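Local coordinates for probable glutamine-binding lipoprotein GlnH (GLNBP) (Mycobacterium tuberculosis, PDB 6H20) that probably serves as an extracellular amino-acid sensor, a lipid-anchored solute-binding protein specific for aspartate that helps regulate protein kinase G and glutamate metabolism, at residues M7-P18 with R177-V188. Sequence-based numbering, arbitrary orientation.
Sequences MEIMPPQPPLPP and REIAPPPVIVSV
Arg177 is clasped by residues 13-16 of the proline-rich N-terminal arm, which first pairs as edge strand 8-9, antiparallel to strand 184-188, on the outside of a lobe of this family 3 solute-binding protein. The guanidinium lies between two residues of the arm. Gln13 stacks its amide over one face, the planes 30° apart, while Leu16 CG packs on the opposite face, 3.5 Å from Arg177 NH2. At the edge, Arg177 NH1 donates to Pro14 O at 2.9 Å, nearly in the guanidinium plane although above that of the carbonyl, and also reaches a water that bridges to Gln13 O. A long, flat cation suits this place because it offers flat faces without N-H donors and a rim of them; bends at chi2 (-88°) and chi3 fold it back toward the arm. Its backbone helps too, Arg177 O accepting from Leu16 N at 2.8 Å. The proline rings, by restricting phi, favour an extended arm, and Pro15 CG meets Ala180 CB at 3.5 Å.

Nearer the N-terminus, Glu8 and Ser187 form a hydrogen-bonded pair, and Met10 N donates to Ile185 O. Flexible Met10 rests SD on Ile185 CG2 at 3.7 Å and also touches Leu173 of helix 171-176. Strand 184-188 lies between 8-9 and its parallel partner 163-167. On the Ile9 and Val186 side, Met7 CG, anti to its own N (chi1 -180°), reaches Val186 CG1 at 3.6 Å.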
loop_
_atom_site.group_PDB
_atom_site.type_symbol
_atom_site.label_atom_id
_atom_site.label_comp_id
_atom_site.label_asym_id
_atom_site.label_seq_id
_atom_site.Cartn_x
_atom_site.Cartn_y
_atom_site.Cartn_z
ATOM N N MET A 7 19.981 2.884 -4.076
ATOM C CA MET A 7 19.618 4.284 -4.266
ATOM C C MET A 7 20.095 4.772 -5.629
ATOM O O MET A 7 21.268 4.606 -5.989
ATOM C CB MET A 7 20.260 5.114 -3.155
ATOM C CG MET A 7 19.987 6.607 -3.190
ATOM S SD MET A 7 20.764 7.388 -1.748
ATOM C CE MET A 7 19.977 6.431 -0.459
ATOM N N GLU A 8 19.192 5.382 -6.389
ATOM C CA GLU A 8 19.492 5.825 -7.743
ATOM C C GLU A 8 18.983 7.243 -7.932
ATOM O O GLU A 8 17.802 7.516 -7.699
ATOM C CB GLU A 8 18.804 4.915 -8.771
ATOM C CG GLU A 8 19.143 3.450 -8.614
ATOM C CD GLU A 8 18.246 2.543 -9.433
ATOM O OE1 GLU A 8 17.554 3.037 -10.342
ATOM O OE2 GLU A 8 18.232 1.330 -9.148
ATOM N N ILE A 9 19.859 8.137 -8.373
ATOM C CA ILE A 9 19.416 9.436 -8.872
ATOM C C ILE A 9 18.940 9.258 -10.311
ATOM O O ILE A 9 19.724 8.914 -11.203
ATOM C CB ILE A 9 20.537 10.481 -8.762
ATOM C CG1 ILE A 9 21.066 10.563 -7.325
ATOM C CG2 ILE A 9 20.044 11.839 -9.253
ATOM C CD1 ILE A 9 22.416 11.277 -7.191
ATOM N N MET A 10 17.642 9.468 -10.543
ATOM C CA MET A 10 17.060 9.173 -11.841
ATOM C C MET A 10 17.478 10.223 -12.877
ATOM O O MET A 10 17.790 11.363 -12.521
ATOM C CB MET A 10 15.539 9.128 -11.712
ATOM C CG MET A 10 15.052 7.878 -10.993
ATOM S SD MET A 10 13.253 7.764 -10.822
ATOM C CE MET A 10 12.696 8.975 -12.002
ATOM N N PRO A 11 17.512 9.862 -14.162
ATOM C CA PRO A 11 17.904 10.841 -15.199
ATOM C C PRO A 11 16.876 11.952 -15.290
ATOM O O PRO A 11 15.675 11.694 -15.125
ATOM C CB PRO A 11 17.930 10.019 -16.499
ATOM C CG PRO A 11 17.506 8.653 -16.166
ATOM C CD PRO A 11 17.103 8.567 -14.725
ATOM N N PRO A 12 17.295 13.193 -15.539
ATOM C CA PRO A 12 16.314 14.279 -15.663
ATOM C C PRO A 12 15.414 14.048 -16.865
ATOM O O PRO A 12 15.881 13.790 -17.976
ATOM C CB PRO A 12 17.178 15.535 -15.833
ATOM C CG PRO A 12 18.571 15.128 -15.453
ATOM C CD PRO A 12 18.673 13.664 -15.742
ATOM N N GLN A 13 14.114 14.113 -16.628
ATOM C CA GLN A 13 13.147 13.908 -17.688
ATOM C C GLN A 13 12.140 15.042 -17.644
ATOM O O GLN A 13 11.903 15.628 -16.581
ATOM C CB GLN A 13 12.431 12.559 -17.511
ATOM C CG GLN A 13 13.353 11.360 -17.695
ATOM C CD GLN A 13 12.669 10.033 -17.429
ATOM O OE1 GLN A 13 12.242 9.344 -18.357
ATOM N NE2 GLN A 13 12.567 9.661 -16.158
ATOM N N PRO A 14 11.551 15.392 -18.786
ATOM C CA PRO A 14 10.541 16.436 -18.778
ATOM C C PRO A 14 9.342 15.985 -17.977
ATOM O O PRO A 14 9.069 14.774 -17.861
ATOM C CB PRO A 14 10.194 16.598 -20.264
ATOM C CG PRO A 14 10.460 15.261 -20.843
ATOM C CD PRO A 14 11.675 14.756 -20.108
ATOM N N PRO A 15 8.608 16.916 -17.378
ATOM C CA PRO A 15 7.438 16.531 -16.583
ATOM C C PRO A 15 6.428 15.775 -17.431
ATOM O O PRO A 15 6.229 16.071 -18.614
ATOM C CB PRO A 15 6.878 17.875 -16.109
ATOM C CG PRO A 15 8.070 18.796 -16.112
ATOM C CD PRO A 15 8.898 18.357 -17.281
ATOM N N LEU A 16 5.816 14.770 -16.824
ATOM C CA LEU A 16 4.723 14.084 -17.487
ATOM C C LEU A 16 3.436 14.877 -17.285
ATOM O O LEU A 16 3.233 15.487 -16.233
ATOM C CB LEU A 16 4.542 12.693 -16.890
ATOM C CG LEU A 16 5.643 11.666 -17.146
ATOM C CD1 LEU A 16 5.402 10.405 -16.321
ATOM C CD2 LEU A 16 5.730 11.338 -18.626
ATOM N N PRO A 17 2.547 14.893 -18.277
ATOM C CA PRO A 17 1.277 15.576 -18.085
ATOM C C PRO A 17 0.401 14.786 -17.128
ATOM O O PRO A 17 0.500 13.550 -17.057
ATOM C CB PRO A 17 0.670 15.606 -19.500
ATOM C CG PRO A 17 1.415 14.581 -20.298
ATOM C CD PRO A 17 2.576 14.075 -19.502
ATOM N N PRO A 18 -0.446 15.458 -16.356
ATOM C CA PRO A 18 -1.457 14.719 -15.590
ATOM C C PRO A 18 -2.438 14.089 -16.566
ATOM O O PRO A 18 -2.966 14.760 -17.455
ATOM C CB PRO A 18 -2.126 15.795 -14.724
ATOM C CG PRO A 18 -1.518 17.111 -15.124
ATOM C CD PRO A 18 -0.668 16.911 -16.334
ATOM N N ARG A 177 6.704 12.639 -11.002
ATOM C CA ARG A 177 7.125 12.894 -12.380
ATOM C C ARG A 177 6.259 13.935 -13.083
ATOM O O ARG A 177 6.599 14.346 -14.198
ATOM C CB ARG A 177 7.139 11.587 -13.177
ATOM C CG ARG A 177 8.284 10.655 -12.813
ATOM C CD ARG A 177 9.541 10.964 -13.634
ATOM N NE ARG A 177 9.376 10.529 -15.019
ATOM C CZ ARG A 177 9.207 11.356 -16.045
ATOM N NH1 ARG A 177 9.197 12.665 -15.844
ATOM N NH2 ARG A 177 9.045 10.874 -17.272
ATOM N N GLU A 178 5.150 14.362 -12.476
ATOM C CA GLU A 178 4.326 15.423 -13.035
ATOM C C GLU A 178 4.796 16.810 -12.642
ATOM O O GLU A 178 4.369 17.788 -13.262
ATOM C CB GLU A 178 2.865 15.261 -12.609
ATOM C CG GLU A 178 2.224 14.008 -13.149
ATOM C CD GLU A 178 0.843 13.758 -12.570
ATOM O OE1 GLU A 178 0.300 14.654 -11.886
ATOM O OE2 GLU A 178 0.307 12.656 -12.802
ATOM N N ILE A 179 5.667 16.920 -11.642
ATOM C CA ILE A 179 5.994 18.227 -11.089
ATOM C C ILE A 179 6.871 18.995 -12.067
ATOM O O ILE A 179 7.840 18.454 -12.618
ATOM C CB ILE A 179 6.653 18.074 -9.711
ATOM C CG1 ILE A 179 5.649 17.484 -8.727
ATOM C CG2 ILE A 179 7.146 19.413 -9.201
ATOM C CD1 ILE A 179 6.286 17.042 -7.407
ATOM N N ALA A 180 6.539 20.269 -12.272
ATOM C CA ALA A 180 7.238 21.128 -13.222
ATOM C C ALA A 180 7.596 22.430 -12.518
ATOM O O ALA A 180 6.699 23.099 -11.966
ATOM C CB ALA A 180 6.349 21.403 -14.436
ATOM N N PRO A 181 8.880 22.828 -12.477
ATOM C CA PRO A 181 10.048 22.058 -12.919
ATOM C C PRO A 181 10.274 20.844 -12.018
ATOM O O PRO A 181 9.826 20.850 -10.871
ATOM C CB PRO A 181 11.214 23.050 -12.772
ATOM C CG PRO A 181 10.589 24.391 -12.591
ATOM C CD PRO A 181 9.247 24.169 -11.994
ATOM N N PRO A 182 10.950 19.817 -12.535
ATOM C CA PRO A 182 11.032 18.560 -11.800
ATOM C C PRO A 182 11.866 18.703 -10.541
ATOM O O PRO A 182 12.799 19.524 -10.478
ATOM C CB PRO A 182 11.710 17.610 -12.804
ATOM C CG PRO A 182 11.358 18.192 -14.149
ATOM C CD PRO A 182 11.449 19.677 -13.913
ATOM N N PRO A 183 11.571 17.919 -9.512
ATOM C CA PRO A 183 12.556 17.679 -8.462
ATOM C C PRO A 183 13.713 16.881 -9.035
ATOM O O PRO A 183 13.646 16.332 -10.139
ATOM C CB PRO A 183 11.791 16.823 -7.444
ATOM C CG PRO A 183 10.380 16.753 -7.930
ATOM C CD PRO A 183 10.403 17.038 -9.382
ATOM N N VAL A 184 14.789 16.817 -8.261
ATOM C CA VAL A 184 15.783 15.765 -8.442
ATOM C C VAL A 184 15.193 14.506 -7.822
ATOM O O VAL A 184 14.932 14.466 -6.616
ATOM C CB VAL A 184 17.103 16.144 -7.757
ATOM C CG1 VAL A 184 18.056 14.960 -7.773
ATOM C CG2 VAL A 184 17.717 17.365 -8.426
ATOM N N ILE A 185 14.948 13.486 -8.633
ATOM C CA ILE A 185 14.227 12.311 -8.155
ATOM C C ILE A 185 15.226 11.234 -7.770
ATOM O O ILE A 185 16.028 10.793 -8.604
ATOM C CB ILE A 185 13.212 11.800 -9.183
ATOM C CG1 ILE A 185 12.231 12.925 -9.567
ATOM C CG2 ILE A 185 12.459 10.593 -8.609
ATOM C CD1 ILE A 185 11.213 12.520 -10.648
ATOM N N VAL A 186 15.184 10.829 -6.505
ATOM C CA VAL A 186 16.036 9.784 -5.955
ATOM C C VAL A 186 15.137 8.592 -5.667
ATOM O O VAL A 186 14.168 8.708 -4.905
ATOM C CB VAL A 186 16.734 10.264 -4.673
ATOM C CG1 VAL A 186 17.594 9.146 -4.079
ATOM C CG2 VAL A 186 17.563 11.513 -4.953
ATOM N N SER A 187 15.421 7.452 -6.290
ATOM C CA SER A 187 14.573 6.286 -6.100
ATOM C C SER A 187 15.299 5.213 -5.295
ATOM O O SER A 187 16.531 5.119 -5.324
ATOM C CB SER A 187 14.026 5.742 -7.426
ATOM O OG SER A 187 15.016 5.070 -8.197
ATOM N N VAL A 188 14.519 4.424 -4.559
ATOM C CA VAL A 188 15.024 3.392 -3.654
ATOM C C VAL A 188 14.141 2.152 -3.767
ATOM O O VAL A 188 13.110 2.153 -4.438
ATOM C CB VAL A 188 15.075 3.876 -2.192
ATOM C CG1 VAL A 188 16.077 5.030 -2.039
ATOM C CG2 VAL A 188 13.677 4.267 -1.729
HETATM O O HOH W 1 16.565 13.426 -11.227
HETATM O O HOH W 2 10.263 14.628 -14.208
#